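Local coordinates for protein PHB depolymerase (Penicillium funiculosum, PDB 2D81) that hydrolyses the ester bonds of polyhydroxybutyrate, a bacterial storage polyester, using a circularly permuted alpha/beta-hydrolase fold, at residues S33-A44 with N87-W96; T130-P138 with N147-P155. All blocks are in the same frame, centred on the assembly; numbering follows the deposited sequence.

Contact 1: S33-A44 with N87-W96; sequences SDVFNVGFGVFA and NLGQRKIYMW. With NAG (2-acetamido-2-deoxy-beta-D-glucopyranose), chain B.
Arg91 sets CG beside its own backbone N (chi1 -64°) and bends once, at chi2 (-74°), which lays the guanidinium against Ser33, inside the loop that precedes strand 39-43. Its NE and NH1 grip a single atom side-on: Ser33 O lies in the guanidinium plane, 2.9 Å from Arg91 NH1 and 3.1 Å from Arg91 NE, and both donors reach it from the same face of the carbonyl. NH2 turns back to Gln90 O, which likewise sits in the plane, while Asn37 CA and Asn87 O press on opposite faces of the group. Beside this grip the Asn87 amide sends ND2 in its own plane to Ser33 OG, 3.0 Å away.

Beyond the loop, strands 39-43 and 92-96 run parallel, their axes 4.6 Å apart. Six backbone bonds, from Lys92 N to Val38 O through Ala44 N to Trp96 O, hold the pair. On one face of the sheet Ile93 lays CG1 over the Phe40 ring as a CH-pi contact, 4.3 Å from the centroid, and Leu88 CD2 meets the edge of that ring; helix 106-116 packs on this side. On the other face Phe43 CE2 touches Tyr94 CE2 at 3.6 Å, the two rings inclined at 56°, and Phe43 CD2 rests on Trp96 CB. Helix 164-173 packs against Phe43 and Tyr94, and Tyr94 OH is hydrogen-bonded to Tyr162. Near the strand entry Lys92 CD passes the glycan ring at NAG O5, while its NZ bonds Trp171 O.

The chemistry thus divides: a cation satisfied largely by main-chain oxygens fixes the loop, whereas hydrocarbon and aromatic surfaces sandwich these two neighbouring strands between helices 106-116 and 164-173.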
loop_
_atom_site.group_PDB
_atom_site.type_symbol
_atom_site.label_atom_id
_atom_site.label_comp_id
_atom_site.label_asym_id
_atom_site.label_seq_id
_atom_site.Cartn_x
_atom_site.Cartn_y
_atom_site.Cartn_z
ATOM N N SER A 33 -0.140 -11.032 7.262
ATOM C CA SER A 33 -1.472 -10.740 7.776
ATOM C C SER A 33 -1.473 -10.631 9.302
ATOM O O SER A 33 -2.350 -9.991 9.878
ATOM C CB SER A 33 -2.468 -11.813 7.321
ATOM O OG SER A 33 -2.101 -13.103 7.780
ATOM N N ASP A 34 -0.482 -11.241 9.947
ATOM C CA ASP A 34 -0.356 -11.164 11.398
ATOM C C ASP A 34 0.123 -9.789 11.864
ATOM O O ASP A 34 -0.235 -9.333 12.951
ATOM C CB ASP A 34 0.607 -12.247 11.905
ATOM C CG ASP A 34 2.002 -12.108 11.318
ATOM O OD1 ASP A 34 2.122 -12.027 10.080
ATOM O OD2 ASP A 34 2.984 -12.084 12.093
ATOM N N VAL A 35 0.930 -9.134 11.037
ATOM C CA VAL A 35 1.451 -7.807 11.351
ATOM C C VAL A 35 0.407 -6.749 11.012
ATOM O O VAL A 35 0.148 -5.838 11.802
ATOM C CB VAL A 35 2.738 -7.511 10.549
ATOM C CG1 VAL A 35 3.206 -6.083 10.805
ATOM C CG2 VAL A 35 3.828 -8.498 10.941
ATOM N N PHE A 36 -0.191 -6.874 9.832
ATOM C CA PHE A 36 -1.231 -5.944 9.411
ATOM C C PHE A 36 -2.597 -6.492 9.802
ATOM O O PHE A 36 -3.390 -6.919 8.962
ATOM C CB PHE A 36 -1.111 -5.699 7.903
ATOM C CG PHE A 36 0.231 -5.146 7.507
ATOM C CD1 PHE A 36 1.283 -5.998 7.178
ATOM C CD2 PHE A 36 0.474 -3.776 7.566
ATOM C CE1 PHE A 36 2.560 -5.498 6.922
ATOM C CE2 PHE A 36 1.748 -3.262 7.313
ATOM C CZ PHE A 36 2.794 -4.126 6.992
ATOM N N ASN A 37 -2.858 -6.465 11.104
ATOM C CA ASN A 37 -3.923 -7.268 11.687
ATOM C C ASN A 37 -5.305 -6.629 11.678
ATOM O O ASN A 37 -6.297 -7.302 11.953
ATOM C CB ASN A 37 -3.546 -7.672 13.114
ATOM C CG ASN A 37 -2.803 -6.583 13.849
ATOM O OD1 ASN A 37 -3.250 -5.439 13.905
ATOM N ND2 ASN A 37 -1.653 -6.933 14.421
ATOM N N VAL A 38 -5.386 -5.340 11.358
ATOM C CA VAL A 38 -6.694 -4.716 11.193
ATOM C C VAL A 38 -7.205 -4.963 9.774
ATOM O O VAL A 38 -8.377 -5.277 9.568
ATOM C CB VAL A 38 -6.640 -3.194 11.452
ATOM C CG1 VAL A 38 -8.041 -2.610 11.372
ATOM C CG2 VAL A 38 -6.039 -2.920 12.817
ATOM N N GLY A 39 -6.317 -4.828 8.797
ATOM C CA GLY A 39 -6.699 -5.074 7.419
ATOM C C GLY A 39 -5.836 -4.286 6.456
ATOM O O GLY A 39 -4.781 -3.780 6.836
ATOM N N PHE A 40 -6.277 -4.185 5.207
ATOM C CA PHE A 40 -5.531 -3.441 4.203
ATOM C C PHE A 40 -6.409 -2.895 3.084
ATOM O O PHE A 40 -7.568 -3.290 2.939
ATOM C CB PHE A 40 -4.415 -4.312 3.606
ATOM C CG PHE A 40 -4.894 -5.622 3.039
ATOM C CD1 PHE A 40 -5.119 -6.719 3.869
ATOM C CD2 PHE A 40 -5.104 -5.764 1.670
ATOM C CE1 PHE A 40 -5.543 -7.939 3.340
ATOM C CE2 PHE A 40 -5.528 -6.978 1.132
ATOM C CZ PHE A 40 -5.746 -8.067 1.968
ATOM N N GLY A 41 -5.844 -1.974 2.307
ATOM C CA GLY A 41 -6.566 -1.369 1.201
ATOM C C GLY A 41 -5.739 -1.388 -0.073
ATOM O O GLY A 41 -4.518 -1.227 -0.037
ATOM N N VAL A 42 -6.404 -1.584 -1.204
ATOM C CA VAL A 42 -5.717 -1.636 -2.488
ATOM C C VAL A 42 -6.400 -0.710 -3.491
ATOM O O VAL A 42 -7.580 -0.885 -3.800
ATOM C CB VAL A 42 -5.711 -3.076 -3.058
ATOM C CG1 VAL A 42 -4.986 -3.106 -4.405
ATOM C CG2 VAL A 42 -5.043 -4.021 -2.071
ATOM N N PHE A 43 -5.658 0.280 -3.982
ATOM C CA PHE A 43 -6.139 1.159 -5.045
ATOM C C PHE A 43 -5.511 0.748 -6.375
ATOM O O PHE A 43 -4.307 0.918 -6.573
ATOM C CB PHE A 43 -5.767 2.625 -4.774
ATOM C CG PHE A 43 -6.365 3.198 -3.513
ATOM C CD1 PHE A 43 -5.720 3.046 -2.288
ATOM C CD2 PHE A 43 -7.551 3.925 -3.560
ATOM C CE1 PHE A 43 -6.247 3.614 -1.128
ATOM C CE2 PHE A 43 -8.090 4.498 -2.404
ATOM C CZ PHE A 43 -7.434 4.343 -1.189
ATOM N N ALA A 44 -6.327 0.210 -7.276
ATOM C CA ALA A 44 -5.886 -0.089 -8.636
ATOM C C ALA A 44 -4.642 -0.972 -8.631
ATOM O O ALA A 44 -3.664 -0.691 -9.327
ATOM C CB ALA A 44 -5.609 1.214 -9.394
ATOM N N ASN A 87 -6.214 -15.874 9.008
ATOM C CA ASN A 87 -6.243 -14.489 9.466
ATOM C C ASN A 87 -7.104 -13.620 8.559
ATOM O O ASN A 87 -7.779 -12.701 9.027
ATOM C CB ASN A 87 -4.832 -13.897 9.523
ATOM C CG ASN A 87 -3.950 -14.580 10.545
ATOM O OD1 ASN A 87 -4.439 -15.194 11.494
ATOM N ND2 ASN A 87 -2.638 -14.462 10.365
ATOM N N LEU A 88 -7.078 -13.903 7.261
ATOM C CA LEU A 88 -7.781 -13.059 6.303
ATOM C C LEU A 88 -9.289 -13.076 6.534
ATOM O O LEU A 88 -10.009 -12.209 6.041
ATOM C CB LEU A 88 -7.466 -13.503 4.874
ATOM C CG LEU A 88 -5.999 -13.357 4.467
ATOM C CD1 LEU A 88 -5.794 -13.956 3.082
ATOM C CD2 LEU A 88 -5.596 -11.882 4.490
ATOM N N GLY A 89 -9.756 -14.061 7.296
ATOM C CA GLY A 89 -11.172 -14.153 7.596
ATOM C C GLY A 89 -11.618 -13.137 8.629
ATOM O O GLY A 89 -12.818 -12.958 8.850
ATOM N N GLN A 90 -10.653 -12.473 9.262
ATOM C CA GLN A 90 -10.944 -11.439 10.253
ATOM C C GLN A 90 -10.173 -10.160 9.957
ATOM O O GLN A 90 -9.542 -9.581 10.844
ATOM C CB GLN A 90 -10.589 -11.925 11.658
ATOM C CG GLN A 90 -11.427 -13.091 12.147
ATOM C CD GLN A 90 -11.170 -13.412 13.605
ATOM O OE1 GLN A 90 -10.029 -13.640 14.011
ATOM N NE2 GLN A 90 -12.234 -13.435 14.401
ATOM N N ARG A 91 -10.222 -9.730 8.702
ATOM C CA ARG A 91 -9.561 -8.500 8.285
ATOM C C ARG A 91 -10.542 -7.616 7.531
ATOM O O ARG A 91 -11.390 -8.109 6.784
ATOM C CB ARG A 91 -8.369 -8.825 7.381
ATOM C CG ARG A 91 -7.264 -9.616 8.070
ATOM C CD ARG A 91 -6.466 -8.741 9.025
ATOM N NE ARG A 91 -5.440 -9.497 9.739
ATOM C CZ ARG A 91 -5.667 -10.244 10.815
ATOM N NH1 ARG A 91 -4.666 -10.899 11.391
ATOM N NH2 ARG A 91 -6.887 -10.327 11.326
ATOM N N LYS A 92 -10.426 -6.308 7.734
ATOM C CA LYS A 92 -11.161 -5.347 6.924
ATOM C C LYS A 92 -10.369 -5.108 5.648
ATOM O O LYS A 92 -9.192 -4.748 5.698
ATOM C CB LYS A 92 -11.337 -4.027 7.682
ATOM C CG LYS A 92 -12.055 -4.163 9.017
ATOM C CD LYS A 92 -13.458 -4.713 8.839
ATOM C CE LYS A 92 -14.365 -3.712 8.144
ATOM N NZ LYS A 92 -14.625 -2.531 9.010
ATOM N N ILE A 93 -11.011 -5.318 4.503
ATOM C CA ILE A 93 -10.333 -5.176 3.222
ATOM C C ILE A 93 -11.072 -4.181 2.346
ATOM O O ILE A 93 -12.261 -4.345 2.063
ATOM C CB ILE A 93 -10.233 -6.533 2.490
ATOM C CG1 ILE A 93 -9.461 -7.529 3.358
ATOM C CG2 ILE A 93 -9.531 -6.356 1.144
ATOM C CD1 ILE A 93 -9.379 -8.925 2.775
ATOM N N TYR A 94 -10.356 -3.137 1.941
ATOM C CA TYR A 94 -10.896 -2.092 1.083
ATOM C C TYR A 94 -10.253 -2.192 -0.296
ATOM O O TYR A 94 -9.040 -2.340 -0.408
ATOM C CB TYR A 94 -10.603 -0.714 1.684
ATOM C CG TYR A 94 -10.952 0.437 0.765
ATOM C CD1 TYR A 94 -12.244 0.954 0.719
ATOM C CD2 TYR A 94 -9.991 0.985 -0.084
ATOM C CE1 TYR A 94 -12.571 1.991 -0.151
ATOM C CE2 TYR A 94 -10.307 2.019 -0.958
ATOM C CZ TYR A 94 -11.598 2.516 -0.986
ATOM O OH TYR A 94 -11.915 3.531 -1.854
ATOM N N MET A 95 -11.072 -2.114 -1.339
ATOM C CA MET A 95 -10.579 -2.177 -2.712
ATOM C C MET A 95 -11.233 -1.102 -3.570
ATOM O O MET A 95 -12.429 -0.838 -3.439
ATOM C CB MET A 95 -10.852 -3.560 -3.309
ATOM C CG MET A 95 -9.986 -4.655 -2.712
ATOM S SD MET A 95 -10.444 -6.294 -3.290
ATOM C CE MET A 95 -11.771 -6.664 -2.146
ATOM N N TRP A 96 -10.444 -0.478 -4.441
ATOM C CA TRP A 96 -10.932 0.607 -5.288
ATOM C C TRP A 96 -10.371 0.501 -6.695
ATOM O O TRP A 96 -9.210 0.148 -6.888
ATOM C CB TRP A 96 -10.533 1.970 -4.709
ATOM C CG TRP A 96 -10.949 3.134 -5.576
ATOM C CD1 TRP A 96 -12.162 3.767 -5.573
ATOM C CD2 TRP A 96 -10.167 3.775 -6.594
ATOM N NE1 TRP A 96 -12.183 4.757 -6.526
ATOM C CE2 TRP A 96 -10.972 4.786 -7.167
ATOM C CE3 TRP A 96 -8.862 3.592 -7.081
ATOM C CZ2 TRP A 96 -10.517 5.615 -8.201
ATOM C CZ3 TRP A 96 -8.410 4.419 -8.112
ATOM C CH2 TRP A 96 -9.237 5.417 -8.659
HETATM C C1 NAG B . -15.176 -7.815 10.809
HETATM C C2 NAG B . -14.889 -9.078 11.641
HETATM C C3 NAG B . -14.840 -8.764 13.151
HETATM C C4 NAG B . -14.047 -7.486 13.466
HETATM C C5 NAG B . -14.481 -6.352 12.543
HETATM C C6 NAG B . -13.706 -5.067 12.753
HETATM C C7 NAG B . -15.683 -11.326 11.207
HETATM C C8 NAG B . -16.808 -12.309 11.494
HETATM N N2 NAG B . -15.951 -10.036 11.390
HETATM O O3 NAG B . -14.241 -9.852 13.839
HETATM O O4 NAG B . -14.282 -7.109 14.814
HETATM O O5 NAG B . -14.292 -6.753 11.175
HETATM O O6 NAG B . -14.491 -3.938 12.398
HETATM O O7 NAG B . -14.589 -11.742 10.825
HETATM O O HOH W 1 -10.229 -6.318 11.548
#

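Contact 2: T130-P138 with N147-P155; sequences TTGAVHTFP and NSCSLSTSP
Val134 meets the turn at Cys149 through its backbone, N to Cys149 O at 3.2 Å, while its CG2 packs against that same oxygen and against Ser152 N. At the next residue, His135 O accepts from Ser152 OG at 2.8 Å, the donor in the carbonyl plane and on a lone pair; OG stands anti to the backbone N of Ser152 (chi1 -174°), which carries it across to the histidine's main chain. Ala133 CB closes on Cys149 SG at 3.5 Å, and Thr136 CG2 approaches the same sulfur.

A second shell sets the course of 147-155. Asn147 ND2 reaches Leu151 O at 2.9 Å, spanning the type I turn from Ser148 to Leu151, and its OD1 takes Ile157 N. Shortened to an alanine here, the side chain is likely to leave Leu151 O and Ile157 N without these mates, and the turn that presents Cys149 O could shift. The disulfide to Cys160, just past strand 157-159, holds Cys149, and Thr136 OG1 bonds Ser158 OG within that strand.

His135 ND1 bonds Asp101 OD1, and its side chain touches the bound hydroxybutyrate trimer, a geometry consistent with the histidine-bearing loop of an alpha/beta-hydrolase catalytic triad.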
loop_
_atom_site.group_PDB
_atom_site.type_symbol
_atom_site.label_atom_id
_atom_site.label_comp_id
_atom_site.label_asym_id
_atom_site.label_seq_id
_atom_site.Cartn_x
_atom_site.Cartn_y
_atom_site.Cartn_z
ATOM N N THR A 130 -15.086 4.094 -8.909
ATOM C CA THR A 130 -15.409 5.476 -9.244
ATOM C C THR A 130 -15.560 5.602 -10.752
ATOM O O THR A 130 -14.616 5.369 -11.508
ATOM C CB THR A 130 -14.317 6.446 -8.759
ATOM O OG1 THR A 130 -14.272 6.431 -7.326
ATOM C CG2 THR A 130 -14.605 7.863 -9.236
ATOM N N THR A 131 -16.763 5.963 -11.182
ATOM C CA THR A 131 -17.076 6.067 -12.600
ATOM C C THR A 131 -16.256 7.173 -13.256
ATOM O O THR A 131 -16.281 8.318 -12.808
ATOM C CB THR A 131 -18.575 6.367 -12.809
ATOM O OG1 THR A 131 -19.357 5.311 -12.231
ATOM C CG2 THR A 131 -18.893 6.477 -14.292
ATOM N N GLY A 132 -15.530 6.823 -14.314
ATOM C CA GLY A 132 -14.811 7.825 -15.078
ATOM C C GLY A 132 -13.370 8.055 -14.656
ATOM O O GLY A 132 -12.608 8.707 -15.373
ATOM N N ALA A 133 -12.987 7.525 -13.499
ATOM C CA ALA A 133 -11.628 7.711 -12.999
ATOM C C ALA A 133 -10.649 6.805 -13.740
ATOM O O ALA A 133 -10.952 5.642 -14.018
ATOM C CB ALA A 133 -11.578 7.423 -11.500
ATOM N N VAL A 134 -9.476 7.339 -14.062
ATOM C CA VAL A 134 -8.438 6.544 -14.705
ATOM C C VAL A 134 -7.443 6.037 -13.665
ATOM O O VAL A 134 -7.726 6.047 -12.463
ATOM C CB VAL A 134 -7.679 7.365 -15.772
ATOM C CG1 VAL A 134 -8.655 7.856 -16.835
ATOM C CG2 VAL A 134 -6.961 8.540 -15.123
ATOM N N HIS A 135 -6.278 5.593 -14.128
ATOM C CA HIS A 135 -5.226 5.158 -13.225
ATOM C C HIS A 135 -4.576 6.355 -12.529
ATOM O O HIS A 135 -3.700 7.015 -13.087
ATOM C CB HIS A 135 -4.166 4.377 -13.992
ATOM C CG HIS A 135 -3.272 3.568 -13.109
ATOM N ND1 HIS A 135 -3.711 2.444 -12.440
ATOM C CD2 HIS A 135 -1.978 3.737 -12.753
ATOM C CE1 HIS A 135 -2.724 1.958 -11.709
ATOM N NE2 HIS A 135 -1.662 2.725 -11.881
ATOM N N THR A 136 -5.013 6.624 -11.304
ATOM C CA THR A 136 -4.539 7.770 -10.543
ATOM C C THR A 136 -5.043 7.586 -9.114
ATOM O O THR A 136 -5.992 6.830 -8.888
ATOM C CB THR A 136 -5.108 9.083 -11.134
ATOM O OG1 THR A 136 -4.426 10.206 -10.563
ATOM C CG2 THR A 136 -6.599 9.199 -10.839
ATOM N N PHE A 137 -4.414 8.250 -8.148
ATOM C CA PHE A 137 -4.910 8.183 -6.777
ATOM C C PHE A 137 -6.103 9.123 -6.627
ATOM O O PHE A 137 -5.991 10.316 -6.890
ATOM C CB PHE A 137 -3.829 8.584 -5.771
ATOM C CG PHE A 137 -4.152 8.173 -4.365
ATOM C CD1 PHE A 137 -3.642 6.991 -3.839
ATOM C CD2 PHE A 137 -5.025 8.929 -3.591
ATOM C CE1 PHE A 137 -3.998 6.567 -2.565
ATOM C CE2 PHE A 137 -5.390 8.511 -2.311
ATOM C CZ PHE A 137 -4.872 7.323 -1.799
ATOM N N PRO A 138 -7.257 8.597 -6.186
ATOM C CA PRO A 138 -8.464 9.412 -6.012
ATOM C C PRO A 138 -8.529 10.235 -4.724
ATOM O O PRO A 138 -8.515 9.683 -3.625
ATOM C CB PRO A 138 -9.578 8.376 -6.077
ATOM C CG PRO A 138 -8.956 7.209 -5.358
ATOM C CD PRO A 138 -7.541 7.170 -5.926
ATOM N N ASN A 147 -2.766 15.840 -11.530
ATOM C CA ASN A 147 -3.261 15.641 -12.886
ATOM C C ASN A 147 -4.773 15.466 -12.856
ATOM O O ASN A 147 -5.353 15.156 -11.813
ATOM C CB ASN A 147 -2.622 14.403 -13.517
ATOM C CG ASN A 147 -2.773 13.170 -12.652
ATOM O OD1 ASN A 147 -2.172 13.080 -11.582
ATOM N ND2 ASN A 147 -3.584 12.216 -13.105
ATOM N N SER A 148 -5.410 15.656 -14.005
ATOM C CA SER A 148 -6.846 15.448 -14.121
ATOM C C SER A 148 -7.180 13.995 -13.817
ATOM O O SER A 148 -6.419 13.093 -14.169
ATOM C CB SER A 148 -7.317 15.795 -15.536
ATOM O OG SER A 148 -8.676 15.438 -15.717
ATOM N N CYS A 149 -8.313 13.765 -13.163
ATOM C CA CYS A 149 -8.730 12.398 -12.876
ATOM C C CYS A 149 -9.155 11.685 -14.160
ATOM O O CYS A 149 -9.452 10.491 -14.140
ATOM C CB CYS A 149 -9.884 12.377 -11.863
ATOM S SG CYS A 149 -10.306 10.688 -11.309
ATOM N N SER A 150 -9.181 12.409 -15.278
ATOM C CA SER A 150 -9.508 11.787 -16.558
ATOM C C SER A 150 -8.286 11.611 -17.459
ATOM O O SER A 150 -8.414 11.153 -18.594
ATOM C CB SER A 150 -10.577 12.602 -17.294
ATOM O OG SER A 150 -10.083 13.873 -17.672
ATOM N N LEU A 151 -7.107 11.970 -16.957
ATOM C CA LEU A 151 -5.865 11.762 -17.703
ATOM C C LEU A 151 -4.769 11.174 -16.813
ATOM O O LEU A 151 -4.320 11.812 -15.856
ATOM C CB LEU A 151 -5.374 13.085 -18.304
ATOM C CG LEU A 151 -4.113 12.992 -19.171
ATOM C CD1 LEU A 151 -4.412 12.176 -20.419
ATOM C CD2 LEU A 151 -3.638 14.393 -19.550
ATOM N N SER A 152 -4.334 9.960 -17.134
ATOM C CA SER A 152 -3.331 9.282 -16.319
ATOM C C SER A 152 -1.926 9.752 -16.683
ATOM O O SER A 152 -1.370 9.353 -17.706
ATOM C CB SER A 152 -3.432 7.764 -16.502
ATOM O OG SER A 152 -2.561 7.085 -15.613
ATOM N N THR A 153 -1.363 10.601 -15.830
ATOM C CA THR A 153 -0.023 11.141 -16.034
ATOM C C THR A 153 0.488 11.676 -14.693
ATOM O O THR A 153 -0.294 11.863 -13.757
ATOM C CB THR A 153 -0.049 12.276 -17.093
ATOM O OG1 THR A 153 1.288 12.690 -17.397
ATOM C CG2 THR A 153 -0.840 13.468 -16.580
ATOM N N SER A 154 1.793 11.911 -14.589
ATOM C CA SER A 154 2.380 12.354 -13.325
ATOM C C SER A 154 1.617 13.566 -12.788
ATOM O O SER A 154 1.216 14.444 -13.554
ATOM C CB SER A 154 3.857 12.714 -13.519
ATOM O OG SER A 154 4.463 13.058 -12.281
ATOM N N PRO A 155 1.454 13.661 -11.457
ATOM C CA PRO A 155 1.924 12.743 -10.412
ATOM C C PRO A 155 1.021 11.545 -10.110
ATOM O O PRO A 155 1.239 10.841 -9.124
ATOM C CB PRO A 155 2.052 13.661 -9.210
ATOM C CG PRO A 155 0.823 14.509 -9.363
ATOM C CD PRO A 155 0.832 14.853 -10.850
#

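Contact 1 builds two neighbouring parallel strands of the central sheet, and contact 2 shapes the loops beyond their C-terminal ends; their centres lie 24 Å apart. Trp96 joins them: its NE1 probably hydrogen-bonds Thr130 OG1 at 2.8 Å, and its CZ2 packs on Pro138 CB at 3.6 Å. At the pocket end, Ala44 O comes within 3.7 Å of His135 CE1. The side chain of Ala44 is about 8 Å from the bound trimer, that of His135 about 4 Å. Trp96 and Ala44, at the C-terminal end of the paired strands, thus border the loop that carries His135, while the glycan lies at the opposite end.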